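Local structure of UPF0201 protein MJ1564 (Methanocaldococcus jannaschii DSM 2661, 2PZZ) at residues 5-10 / 41-46; 24-29 / 52-57; 65-70 / 122-127; 77-82 / 107-112; 85-90 / 97-102. The protein is of unknown function, belonging to an archaeal family whose fold resembles that of RNA-binding proteins although RNA binding itself is considered unlikely. All coordinates share one frame; numbering follows the deposited sequence.

Interaction 1. Residues 5-10 / 41-46; sequences IIKAKV and FGEWEG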
# COMPACT_ATOMS: atom_id res chain seq x y z
N ILE A 5 17.38 -0.36 11.19
CA ILE A 5 17.48 -0.12 9.75
C ILE A 5 16.04 -0.02 9.24
O ILE A 5 15.22 -0.85 9.57
CB ILE A 5 18.16 -1.29 9.00
CG1 ILE A 5 19.46 -1.71 9.70
CG2 ILE A 5 18.43 -0.87 7.56
CD1 ILE A 5 20.45 -0.58 9.93
N ILE A 6 15.76 0.98 8.41
CA ILE A 6 14.41 1.19 7.89
C ILE A 6 14.35 1.33 6.38
O ILE A 6 15.15 2.05 5.80
CB ILE A 6 13.78 2.46 8.51
CG1 ILE A 6 13.63 2.27 10.01
CG2 ILE A 6 12.44 2.76 7.89
CD1 ILE A 6 12.93 0.99 10.36
N LYS A 7 13.39 0.64 5.77
CA LYS A 7 13.18 0.71 4.32
C LYS A 7 11.68 0.74 4.07
O LYS A 7 10.93 0.01 4.70
CB LYS A 7 13.80 -0.52 3.64
CG LYS A 7 15.29 -0.68 3.91
CD LYS A 7 15.86 -1.90 3.20
CE LYS A 7 17.36 -2.02 3.49
NZ LYS A 7 17.97 -3.25 2.89
N ALA A 8 11.24 1.59 3.16
CA ALA A 8 9.82 1.70 2.85
C ALA A 8 9.68 2.09 1.40
O ALA A 8 10.21 3.11 0.98
CB ALA A 8 9.15 2.76 3.73
N LYS A 9 8.98 1.26 0.62
CA LYS A 9 8.80 1.56 -0.79
C LYS A 9 7.76 2.68 -0.90
O LYS A 9 6.94 2.87 0.00
CB LYS A 9 8.29 0.33 -1.56
CG LYS A 9 6.79 0.03 -1.37
CD LYS A 9 6.28 -1.06 -2.34
CE LYS A 9 6.91 -2.43 -2.05
NZ LYS A 9 6.27 -3.56 -2.82
N VAL A 10 7.83 3.42 -1.99
CA VAL A 10 6.89 4.48 -2.28
C VAL A 10 6.36 4.12 -3.66
O VAL A 10 7.09 4.20 -4.65
CB VAL A 10 7.55 5.88 -2.36
CG1 VAL A 10 6.52 6.90 -2.90
CG2 VAL A 10 8.04 6.31 -1.00
N PHE A 41 8.38 4.06 -9.23
CA PHE A 41 8.51 3.52 -7.88
C PHE A 41 9.73 4.18 -7.22
O PHE A 41 10.65 4.65 -7.89
CB PHE A 41 8.73 2.00 -7.89
CG PHE A 41 7.48 1.18 -8.10
CD1 PHE A 41 6.86 1.14 -9.35
CD2 PHE A 41 6.92 0.47 -7.04
CE1 PHE A 41 5.69 0.38 -9.54
CE2 PHE A 41 5.76 -0.29 -7.22
CZ PHE A 41 5.14 -0.33 -8.47
N GLY A 42 9.73 4.19 -5.89
CA GLY A 42 10.85 4.77 -5.17
C GLY A 42 10.98 4.06 -3.84
O GLY A 42 10.24 3.12 -3.58
N GLU A 43 11.91 4.51 -3.00
CA GLU A 43 12.10 3.89 -1.71
C GLU A 43 12.86 4.78 -0.72
O GLU A 43 13.81 5.47 -1.10
CB GLU A 43 12.87 2.58 -1.89
CG GLU A 43 13.29 1.90 -0.60
CD GLU A 43 14.13 0.64 -0.85
OE1 GLU A 43 15.20 0.75 -1.50
OE2 GLU A 43 13.73 -0.45 -0.40
N TRP A 44 12.43 4.76 0.54
CA TRP A 44 13.10 5.52 1.58
C TRP A 44 13.95 4.52 2.36
O TRP A 44 13.48 3.44 2.66
CB TRP A 44 12.11 6.15 2.59
CG TRP A 44 11.41 7.38 2.14
CD1 TRP A 44 10.13 7.47 1.65
CD2 TRP A 44 11.94 8.71 2.13
NE1 TRP A 44 9.84 8.78 1.34
CE2 TRP A 44 10.93 9.56 1.62
CE3 TRP A 44 13.17 9.27 2.50
CZ2 TRP A 44 11.11 10.95 1.48
CZ3 TRP A 44 13.36 10.65 2.35
CH2 TRP A 44 12.33 11.48 1.85
N GLU A 45 15.18 4.89 2.68
CA GLU A 45 16.04 4.05 3.50
C GLU A 45 16.65 4.95 4.57
O GLU A 45 16.93 6.12 4.30
CB GLU A 45 17.17 3.44 2.68
CG GLU A 45 16.74 2.30 1.81
CD GLU A 45 17.85 1.88 0.88
OE1 GLU A 45 18.13 2.63 -0.08
OE2 GLU A 45 18.44 0.81 1.12
N GLY A 46 16.84 4.43 5.77
CA GLY A 46 17.41 5.24 6.82
C GLY A 46 17.69 4.48 8.09
O GLY A 46 17.38 3.29 8.20

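Interaction 2. Residues 24-29 / 52-57; sequences LNIFPK and EKLKEL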
# COMPACT_ATOMS: atom_id res chain seq x y z
N LEU A 24 8.68 8.69 10.25
CA LEU A 24 9.05 9.59 11.35
C LEU A 24 8.08 9.53 12.52
O LEU A 24 8.50 9.72 13.66
CB LEU A 24 9.22 11.03 10.83
CG LEU A 24 10.36 11.12 9.79
CD1 LEU A 24 10.36 12.48 9.10
CD2 LEU A 24 11.70 10.87 10.48
N ASN A 25 6.80 9.24 12.27
CA ASN A 25 5.84 9.15 13.36
C ASN A 25 6.20 8.01 14.31
O ASN A 25 5.80 8.03 15.48
CB ASN A 25 4.41 8.91 12.86
CG ASN A 25 3.79 10.14 12.23
OD1 ASN A 25 4.23 11.26 12.48
ND2 ASN A 25 2.76 9.93 11.41
N ILE A 26 6.92 7.01 13.81
CA ILE A 26 7.31 5.88 14.65
C ILE A 26 8.80 5.98 15.05
O ILE A 26 9.18 5.59 16.16
CB ILE A 26 7.07 4.53 13.93
CG1 ILE A 26 5.67 4.51 13.31
CG2 ILE A 26 7.21 3.37 14.92
CD1 ILE A 26 4.52 4.61 14.32
N PHE A 27 9.61 6.53 14.15
CA PHE A 27 11.04 6.67 14.37
C PHE A 27 11.46 8.11 14.08
O PHE A 27 12.12 8.37 13.09
CB PHE A 27 11.81 5.71 13.45
CG PHE A 27 11.47 4.26 13.67
CD1 PHE A 27 11.91 3.59 14.81
CD2 PHE A 27 10.66 3.57 12.77
CE1 PHE A 27 11.55 2.24 15.06
CE2 PHE A 27 10.29 2.24 12.99
CZ PHE A 27 10.73 1.57 14.15
N PRO A 28 11.08 9.05 14.97
CA PRO A 28 11.36 10.49 14.89
C PRO A 28 12.80 10.91 14.59
O PRO A 28 13.02 11.91 13.91
CB PRO A 28 10.90 11.01 16.26
CG PRO A 28 9.83 10.06 16.65
CD PRO A 28 10.45 8.73 16.26
N LYS A 29 13.77 10.16 15.11
CA LYS A 29 15.19 10.47 14.91
C LYS A 29 15.82 9.86 13.66
O LYS A 29 17.00 10.07 13.40
CB LYS A 29 16.02 10.02 16.12
CG LYS A 29 15.90 10.89 17.36
CD LYS A 29 14.63 10.60 18.15
CE LYS A 29 14.56 11.46 19.41
NZ LYS A 29 15.75 11.29 20.29
N GLU A 52 12.79 4.72 21.28
CA GLU A 52 12.01 5.36 22.34
C GLU A 52 10.55 5.59 21.95
O GLU A 52 9.65 5.21 22.68
CB GLU A 52 12.65 6.69 22.75
CG GLU A 52 13.88 6.52 23.64
CD GLU A 52 14.74 7.77 23.68
OE1 GLU A 52 14.19 8.89 23.85
OE2 GLU A 52 15.98 7.64 23.56
N LYS A 53 10.33 6.22 20.81
CA LYS A 53 8.96 6.48 20.37
C LYS A 53 8.19 5.17 20.20
O LYS A 53 7.05 5.05 20.66
CB LYS A 53 8.98 7.27 19.06
CG LYS A 53 7.61 7.65 18.53
CD LYS A 53 6.88 8.58 19.50
CE LYS A 53 5.67 9.23 18.83
NZ LYS A 53 4.89 10.07 19.79
N LEU A 54 8.81 4.19 19.55
CA LEU A 54 8.16 2.90 19.34
C LEU A 54 7.73 2.30 20.68
O LEU A 54 6.61 1.79 20.82
CB LEU A 54 9.12 1.92 18.62
CG LEU A 54 8.68 0.45 18.50
CD1 LEU A 54 7.37 0.38 17.73
CD2 LEU A 54 9.78 -0.37 17.79
N LYS A 55 8.61 2.35 21.67
CA LYS A 55 8.30 1.80 23.00
C LYS A 55 7.10 2.49 23.65
O LYS A 55 6.30 1.84 24.32
CB LYS A 55 9.51 1.92 23.92
CG LYS A 55 10.70 1.10 23.48
CD LYS A 55 11.84 1.21 24.47
CE LYS A 55 13.01 0.33 24.05
NZ LYS A 55 14.23 0.52 24.91
N GLU A 56 6.99 3.79 23.45
CA GLU A 56 5.87 4.55 24.01
C GLU A 56 4.56 4.10 23.37
O GLU A 56 3.58 3.82 24.06
CB GLU A 56 6.03 6.04 23.74
CG GLU A 56 7.10 6.74 24.54
CD GLU A 56 7.38 8.13 23.99
OE1 GLU A 56 6.42 8.78 23.51
OE2 GLU A 56 8.55 8.57 24.04
N LEU A 57 4.56 4.02 22.04
CA LEU A 57 3.35 3.64 21.32
C LEU A 57 2.87 2.24 21.65
O LEU A 57 1.66 2.01 21.76
CB LEU A 57 3.56 3.80 19.82
CG LEU A 57 3.90 5.23 19.38
CD1 LEU A 57 4.22 5.25 17.90
CD2 LEU A 57 2.73 6.17 19.69
O HOH W 1 11.03 4.91 17.90

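Interaction 3. Residues 65-70 / 122-127; sequences DAARMV and DIAPRT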
# COMPACT_ATOMS: atom_id res chain seq x y z
N ASP A 65 1.88 -7.39 24.08
CA ASP A 65 1.79 -8.83 23.86
C ASP A 65 1.98 -9.19 22.40
O ASP A 65 2.62 -10.20 22.09
CB ASP A 65 0.43 -9.35 24.35
CG ASP A 65 -0.68 -8.33 24.15
OD1 ASP A 65 -0.60 -7.22 24.74
OD2 ASP A 65 -1.64 -8.63 23.41
N ALA A 66 1.44 -8.37 21.51
CA ALA A 66 1.56 -8.62 20.09
C ALA A 66 2.98 -8.32 19.63
O ALA A 66 3.58 -9.10 18.89
CB ALA A 66 0.56 -7.75 19.31
N ALA A 67 3.52 -7.19 20.07
CA ALA A 67 4.87 -6.80 19.70
C ALA A 67 5.90 -7.85 20.12
O ALA A 67 6.77 -8.20 19.34
CB ALA A 67 5.21 -5.44 20.32
N ARG A 68 5.77 -8.35 21.34
CA ARG A 68 6.70 -9.36 21.84
C ARG A 68 6.72 -10.59 20.95
O ARG A 68 7.77 -11.11 20.60
CB ARG A 68 6.32 -9.76 23.27
CG ARG A 68 7.25 -10.80 23.90
CD ARG A 68 8.74 -10.43 23.80
NE ARG A 68 9.51 -11.31 24.66
CZ ARG A 68 9.63 -11.14 25.97
NH1 ARG A 68 9.04 -10.10 26.56
NH2 ARG A 68 10.26 -12.05 26.71
N MSE A 69 5.53 -11.05 20.55
CA MSE A 69 5.42 -12.21 19.70
C MSE A 69 6.06 -11.95 18.34
O MSE A 69 6.81 -12.77 17.83
CB MSE A 69 3.95 -12.60 19.51
CG MSE A 69 3.76 -13.92 18.76
SE MSE A 69 1.96 -14.16 18.08
CE MSE A 69 2.29 -13.47 16.30
N VAL A 70 5.76 -10.79 17.76
CA VAL A 70 6.31 -10.46 16.45
C VAL A 70 7.84 -10.31 16.47
O VAL A 70 8.53 -10.77 15.56
CB VAL A 70 5.69 -9.16 15.89
CG1 VAL A 70 6.38 -8.76 14.59
CG2 VAL A 70 4.18 -9.36 15.64
N ASP A 122 13.10 -5.45 26.70
CA ASP A 122 13.11 -4.04 27.04
C ASP A 122 12.08 -3.26 26.23
O ASP A 122 11.41 -2.36 26.74
CB ASP A 122 14.51 -3.49 26.80
CG ASP A 122 14.66 -2.05 27.21
OD1 ASP A 122 14.16 -1.17 26.49
OD2 ASP A 122 15.27 -1.80 28.27
N ILE A 123 11.94 -3.62 24.95
CA ILE A 123 11.00 -2.95 24.06
C ILE A 123 9.56 -3.39 24.31
O ILE A 123 8.67 -2.56 24.48
CB ILE A 123 11.35 -3.21 22.58
CG1 ILE A 123 12.70 -2.55 22.26
CG2 ILE A 123 10.26 -2.63 21.67
CD1 ILE A 123 13.18 -2.78 20.82
N ALA A 124 9.35 -4.71 24.32
CA ALA A 124 8.03 -5.29 24.53
C ALA A 124 8.07 -6.31 25.67
O ALA A 124 8.18 -7.52 25.43
CB ALA A 124 7.53 -5.95 23.23
N PRO A 125 7.99 -5.83 26.92
CA PRO A 125 8.02 -6.66 28.12
C PRO A 125 6.73 -7.46 28.28
O PRO A 125 5.65 -6.98 27.92
CB PRO A 125 8.15 -5.64 29.25
CG PRO A 125 8.70 -4.42 28.58
CD PRO A 125 7.98 -4.40 27.28
N ARG A 126 6.84 -8.66 28.85
CA ARG A 126 5.67 -9.48 29.08
C ARG A 126 4.74 -8.73 30.03
O ARG A 126 5.14 -7.73 30.63
CB ARG A 126 6.07 -10.82 29.73
CG ARG A 126 6.90 -11.70 28.82
CD ARG A 126 6.99 -13.12 29.35
NE ARG A 126 7.59 -14.02 28.37
CZ ARG A 126 7.15 -14.16 27.12
NH1 ARG A 126 6.11 -13.46 26.68
NH2 ARG A 126 7.76 -15.00 26.29
N THR A 127 3.50 -9.20 30.15
CA THR A 127 2.53 -8.57 31.04
C THR A 127 1.59 -9.61 31.66
O THR A 127 1.53 -10.76 31.23
CB THR A 127 1.65 -7.51 30.33
OG1 THR A 127 0.81 -8.15 29.36
CG2 THR A 127 2.51 -6.47 29.64

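Interaction 4. Residues 77-82 / 107-112; sequences ENATKF and KILADE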
# COMPACT_ATOMS: atom_id res chain seq x y z
N GLU A 77 20.25 -14.34 15.68
CA GLU A 77 21.26 -14.21 16.72
C GLU A 77 21.49 -12.80 17.26
O GLU A 77 21.41 -12.59 18.46
CB GLU A 77 22.58 -14.82 16.24
CG GLU A 77 23.53 -15.16 17.37
CD GLU A 77 24.68 -16.05 16.92
OE1 GLU A 77 25.53 -16.39 17.77
OE2 GLU A 77 24.73 -16.39 15.72
N ASN A 78 21.78 -11.84 16.38
CA ASN A 78 22.05 -10.47 16.83
C ASN A 78 21.03 -9.44 16.33
O ASN A 78 21.31 -8.24 16.34
CB ASN A 78 23.44 -10.06 16.36
CG ASN A 78 24.46 -11.16 16.55
OD1 ASN A 78 25.00 -11.71 15.58
ND2 ASN A 78 24.71 -11.52 17.80
N ALA A 79 19.86 -9.91 15.91
CA ALA A 79 18.85 -9.00 15.40
C ALA A 79 17.44 -9.56 15.40
O ALA A 79 17.19 -10.67 15.85
CB ALA A 79 19.23 -8.58 13.99
N THR A 80 16.51 -8.75 14.90
CA THR A 80 15.11 -9.12 14.75
C THR A 80 14.56 -8.19 13.69
O THR A 80 15.10 -7.11 13.46
CB THR A 80 14.29 -8.98 16.06
OG1 THR A 80 12.99 -9.55 15.85
CG2 THR A 80 14.13 -7.51 16.45
N LYS A 81 13.52 -8.62 13.00
CA LYS A 81 12.93 -7.80 11.95
C LYS A 81 11.43 -7.98 11.96
O LYS A 81 10.91 -8.92 12.54
CB LYS A 81 13.51 -8.20 10.60
CG LYS A 81 13.26 -9.65 10.23
CD LYS A 81 14.16 -10.09 9.07
CE LYS A 81 13.90 -11.55 8.71
NZ LYS A 81 14.91 -12.07 7.73
N PHE A 82 10.73 -7.04 11.32
CA PHE A 82 9.28 -7.08 11.24
C PHE A 82 8.84 -5.93 10.36
O PHE A 82 9.65 -5.09 9.96
CB PHE A 82 8.67 -6.93 12.65
CG PHE A 82 9.10 -5.68 13.36
CD1 PHE A 82 8.39 -4.49 13.20
CD2 PHE A 82 10.25 -5.67 14.16
CE1 PHE A 82 8.81 -3.31 13.83
CE2 PHE A 82 10.68 -4.49 14.80
CZ PHE A 82 9.95 -3.31 14.63
N LYS A 107 14.47 -3.43 10.89
CA LYS A 107 15.49 -4.34 11.41
C LYS A 107 16.23 -3.70 12.58
O LYS A 107 16.83 -2.63 12.46
CB LYS A 107 16.49 -4.68 10.30
CG LYS A 107 17.26 -5.97 10.50
CD LYS A 107 18.40 -6.11 9.49
CE LYS A 107 17.93 -5.91 8.05
NZ LYS A 107 17.04 -7.01 7.61
N ILE A 108 16.18 -4.36 13.73
CA ILE A 108 16.85 -3.86 14.92
C ILE A 108 18.10 -4.71 15.15
O ILE A 108 17.99 -5.91 15.40
CB ILE A 108 15.94 -3.97 16.14
CG1 ILE A 108 14.75 -3.02 15.98
CG2 ILE A 108 16.74 -3.66 17.40
CD1 ILE A 108 13.63 -3.23 17.01
N LEU A 109 19.27 -4.08 15.05
CA LEU A 109 20.54 -4.78 15.22
C LEU A 109 21.20 -4.48 16.56
O LEU A 109 21.37 -3.33 16.94
CB LEU A 109 21.51 -4.39 14.09
CG LEU A 109 20.94 -4.28 12.67
CD1 LEU A 109 22.01 -3.74 11.72
CD2 LEU A 109 20.44 -5.64 12.19
N ALA A 110 21.57 -5.54 17.28
CA ALA A 110 22.24 -5.39 18.57
C ALA A 110 23.74 -5.30 18.31
O ALA A 110 24.24 -6.00 17.43
CB ALA A 110 21.94 -6.59 19.45
N ASP A 111 24.46 -4.45 19.03
CA ASP A 111 25.90 -4.39 18.79
C ASP A 111 26.57 -5.53 19.55
O ASP A 111 25.91 -6.25 20.29
CB ASP A 111 26.51 -3.03 19.18
CG ASP A 111 26.49 -2.75 20.68
OD1 ASP A 111 26.42 -3.69 21.50
OD2 ASP A 111 26.59 -1.56 21.04
N GLU A 112 27.88 -5.68 19.34
CA GLU A 112 28.65 -6.74 19.98
C GLU A 112 28.53 -6.81 21.51
O GLU A 112 28.86 -7.83 22.10
CB GLU A 112 30.13 -6.60 19.60
CG GLU A 112 30.75 -5.24 19.98
CD GLU A 112 32.24 -5.14 19.65
OE1 GLU A 112 32.73 -4.01 19.48
OE2 GLU A 112 32.92 -6.19 19.58

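Interaction 5. Residues 85-90 / 97-102; sequences NKQAAY and DIDTHG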
# COMPACT_ATOMS: atom_id res chain seq x y z
N ASN A 85 2.52 -1.45 9.51
CA ASN A 85 1.51 -1.03 8.55
C ASN A 85 1.79 0.44 8.25
O ASN A 85 1.92 1.26 9.16
CB ASN A 85 0.13 -1.18 9.15
CG ASN A 85 -0.95 -0.85 8.15
OD1 ASN A 85 -0.94 0.23 7.54
ND2 ASN A 85 -1.88 -1.77 7.97
N LYS A 86 1.90 0.76 6.97
CA LYS A 86 2.20 2.11 6.53
C LYS A 86 1.05 3.08 6.77
O LYS A 86 1.28 4.27 7.05
CB LYS A 86 2.58 2.05 5.04
CG LYS A 86 3.45 3.17 4.55
CD LYS A 86 4.40 2.71 3.44
CE LYS A 86 3.68 2.02 2.31
NZ LYS A 86 4.49 2.01 1.04
N GLN A 87 -0.19 2.59 6.67
CA GLN A 87 -1.38 3.43 6.84
C GLN A 87 -1.63 3.71 8.32
O GLN A 87 -2.00 4.82 8.70
CB GLN A 87 -2.59 2.75 6.19
CG GLN A 87 -2.27 2.21 4.79
CD GLN A 87 -1.65 3.26 3.89
OE1 GLN A 87 -0.85 2.95 2.99
NE2 GLN A 87 -2.00 4.52 4.12
N ALA A 88 -1.42 2.70 9.16
CA ALA A 88 -1.59 2.89 10.59
C ALA A 88 -0.50 3.86 11.05
O ALA A 88 -0.74 4.75 11.87
CB ALA A 88 -1.45 1.56 11.30
N ALA A 89 0.70 3.69 10.51
CA ALA A 89 1.83 4.54 10.88
C ALA A 89 1.58 5.99 10.50
O ALA A 89 2.00 6.92 11.20
CB ALA A 89 3.11 4.04 10.22
N TYR A 90 0.89 6.19 9.38
CA TYR A 90 0.61 7.53 8.92
C TYR A 90 -0.19 8.32 9.95
O TYR A 90 0.03 9.52 10.12
CB TYR A 90 -0.16 7.49 7.61
CG TYR A 90 -0.37 8.86 7.04
CD1 TYR A 90 0.70 9.57 6.48
CD2 TYR A 90 -1.62 9.48 7.08
CE1 TYR A 90 0.53 10.85 6.00
CE2 TYR A 90 -1.80 10.77 6.59
CZ TYR A 90 -0.72 11.44 6.05
OH TYR A 90 -0.87 12.72 5.56
N ASP A 97 0.71 -5.65 10.62
CA ASP A 97 0.30 -6.28 9.36
C ASP A 97 0.78 -5.43 8.18
O ASP A 97 0.68 -4.20 8.22
CB ASP A 97 -1.22 -6.40 9.32
CG ASP A 97 -1.90 -5.05 9.41
OD1 ASP A 97 -1.46 -4.24 10.25
OD2 ASP A 97 -2.86 -4.80 8.66
N ILE A 98 1.32 -6.06 7.15
CA ILE A 98 1.78 -5.31 5.99
C ILE A 98 0.56 -4.77 5.25
O ILE A 98 -0.34 -5.54 4.90
CB ILE A 98 2.60 -6.19 4.98
CG1 ILE A 98 3.89 -6.71 5.63
CG2 ILE A 98 2.95 -5.38 3.75
CD1 ILE A 98 3.71 -7.96 6.45
N ASP A 99 0.52 -3.47 5.01
CA ASP A 99 -0.61 -2.88 4.30
C ASP A 99 -0.49 -3.19 2.81
O ASP A 99 0.52 -3.73 2.35
CB ASP A 99 -0.66 -1.36 4.50
CG ASP A 99 0.59 -0.67 4.00
OD1 ASP A 99 1.65 -0.82 4.65
OD2 ASP A 99 0.51 0.03 2.96
N THR A 100 -1.53 -2.85 2.06
CA THR A 100 -1.56 -3.09 0.61
C THR A 100 -0.37 -2.45 -0.09
O THR A 100 0.03 -2.88 -1.18
CB THR A 100 -2.85 -2.51 -0.02
OG1 THR A 100 -4.00 -3.11 0.59
CG2 THR A 100 -2.88 -2.79 -1.51
N HIS A 101 0.21 -1.43 0.53
CA HIS A 101 1.33 -0.73 -0.09
C HIS A 101 2.75 -1.11 0.35
O HIS A 101 3.69 -0.38 0.08
CB HIS A 101 1.11 0.78 0.01
CG HIS A 101 0.01 1.28 -0.88
ND1 HIS A 101 -1.22 0.66 -0.95
CD2 HIS A 101 -0.04 2.31 -1.74
CE1 HIS A 101 -1.98 1.30 -1.83
NE2 HIS A 101 -1.28 2.31 -2.32
N GLY A 102 2.91 -2.25 1.01
CA GLY A 102 4.24 -2.69 1.39
C GLY A 102 4.70 -2.62 2.83
O GLY A 102 5.58 -3.39 3.23

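Interaction 1. Residues 5-10 / 41-46
K7 and E45 face each other as a non-hydrogen-bonded pair of two antiparallel neighbours, strands 3-10 and 42-48, within a five-stranded antiparallel sheet. The short segments run at 159° to each other. I6, A8 and V10 form the hydrogen-bonded pairs with G46, W44 and G42, each pair closing two backbone bonds. The straightest of the six is W44 N to A8 O, 2.8 Å long with an N-H...O angle of 172°.

The K7 side chain lies on the face that also carries K9, E43 and E45. Its CB sits 4.0 Å from OE2 of the diagonal residue E43. CG turns beside the backbone N (chi1 -58°) and meets CG of E45 at 3.9 Å, methylene against methylene. From there the chain runs extended, crossing the E45 side chain at a slant, until CE passes 3.8 Å from E45 OE2. NZ ends 4.5 Å from E45 OE2, beyond salt-bridge range, so the two opposite charges are near each other without direct contact.

On the reverse face the side chains are buried. A8 and V10 pack against V19 of helix 16-26, while the indole of W44 meets the ring of F34 on strand 31-36, the neighbour on its other flank. G42 and G46 bring no side chain to this layer. V10 reaches W44 with a single branch: CG2, anti to its own carbonyl carbon, touches CD1 of the indole at 3.6 Å and lies 3.8 Å from W44 NE1, whose N-H is spent on the backbone oxygen of K16.

Interaction 2. Residues 24-29 / 52-57
K53, in the first turn of helix 52-60, lays its aliphatic chain along N25, I26 and P28, where helix 16-26 gives way to the following loop. Its CB fits between the backbone oxygen of I26, 3.4 Å away, and the ring of P28, whose CD approaches K53 CB to 3.5 Å, tighter than ordinary carbon contact. CG continues anti to the backbone N (chi1 -177°), and a bend at chi2 swings the rest alongside N25, bringing CE within 3.6 Å of N25 O. With an alanine in its place the chain beyond CB would be gone, which would probably uncover the N25 carbonyl and strip the P28 ring of half its partner.

At L54 the contact turns both wet and apolar. The backbone N donates to a water at 2.9 Å, and that water donates in turn to I26 O at 2.6 Å, bridging two main chains that do not bond directly. This places the start of helix 52-60 against the C-terminal region of helix 16-26, both packed on one face of the antiparallel sheet, a two-layer alpha+beta arrangement. The two methyls of L54 then divide their work: CD1 meets I26 CG2 at 4.1 Å, and CD2 lies beside F27, whose ring continues down to V4 and I6 of the sheet. One turn on from K53, L57 points toward the facing segment, and its CD1 touches I26 CD1 at 3.6 Å, with V94 packing on both residues.

Interaction 3. Residues 65-70 / 122-127
R68 lays its guanidinium flat on that of R126, the two centres 4.0 Å apart and the planes inclined by only 21°. The overlap is offset: R126 CZ lies above the rim of the R68 group, and the two side chains cross at about a right angle. R68 arrives from helix 64-73 with CG anti to the backbone N (chi1 -179°) and a bend at chi2 that brings the edge of its head group to the backbone oxygen of A124. There NH1 donates to A124 O at 2.9 Å, in the carbonyl plane and on a lone pair, while the oxygen lies close to the guanidinium plane. The same NH1 also passes R126 CG at 3.5 Å. R68 NE forms a salt bridge with E72, whose OE2 makes a long, weak ion pair with R126 NH2 as well, so one carboxylate probably offsets both charges. A methionine here would probably leave A124 O without its donor and R126 without the flat surface it stacks on. Beside the arginines, A67 CB meets A124 CB at 3.8 Å, methyl to methyl. The whole is a stacked arginine pair, one member salt-bridged to a glutamate, at the exit of helix 116-123 where it packs on helix 64-73.

Interaction 4. Residues 77-82 / 107-112
Chi1 of 57° places F82 CG between the backbone N and the carbonyl carbon, which turns the ring toward I108, while I108 CG1 lies beside its backbone N and carries CD1 outward in an extended chain. They meet at the ring's edge, I108 CD1 lying in the ring plane 3.9 Å from F82 CE2. Both belong to adjacent antiparallel strands, 79-84 and 104-109, the former outermost in the five-stranded sheet of this chain. T80 pairs with I108 in hydrogen-bonded register: T80 O receives I108 N at 3.0 Å, and T80 N returns a bond to I108 O at 3.2 Å. The T80 side chain lies beside that of I108, pointing the same way, with CG2 4.0 Å from I108 CB. Its hydroxyl, anti to the backbone N (chi1 -172°), is held by the carbonyl of L71, fixing the rotation and linking this strand to helix 64-73. I119 and I123 of helix 116-123 cover I108 on this buried face. A79 and L109 pair on the other face, A79 CB touching L109 CD2 at 3.7 Å. Pairing outlasts the regular strands by one bond, A110 N to N78 O, 2.9 Å and nearly straight at 172°; A110 CB also comes within 3.6 Å of N78 O.

Interaction 5. Residues 85-90 / 97-102
K86 NZ is gripped by three oxygens: across the contact it donates to H101 O at 2.7 Å, coming from above the carbonyl plane, and it also meets K9 O and the carboxylate of E14. The E14 charge probably compensates that of this buried lysine. To get there the K86 chain bends at chi2 and chi3, its CE passing H101 CB at 3.7 Å. D99 serves both backbones. Its OD1 takes the K86 backbone N at 2.8 Å, met from above the carboxylate plane, and its OD2 accepts H101 N at 2.9 Å, closing an Asx turn. N85 supplies the rest of the helix start: OD1, with CG anti to the backbone N (chi1 -176°), receives Q87 N at 2.6 Å and A88 N at 3.0 Å. The first three N-H groups of helix 86-90 are thus met by two side chains. On its other arm, N85 ND2 makes a weak bond to D97 OD2 at 3.3 Å. P12 of the second subunit packs on Q87 and Y90, so the site borders the dimer interface. Taken together, this is an asparagine N-cap, extended by an aspartate whose Asx turn overlaps the type I turn D99-G102.

Interactions 1 and 4 belong to one sheet: strand 3-10 lies next to strand 104-109, and I5 N probably donates to K107 O at 2.7 Å, although the two centres are about 19 Å apart. Interaction 2 sits on the buried face of that sheet, where F27 CE2 meets I6 CD1 at 3.9 Å. Interaction 3 reaches the same layer from the other end, V70 CG1 packing on F82 CB at 3.5 Å and I123 CD1 on I108 CD1. Interaction 5 lies about 13 Å from interaction 1, centre to centre, and joins it through K86 and K9. A probable bond from N25 ND2 to A89 O, 3.1 Å, ties it to interaction 2.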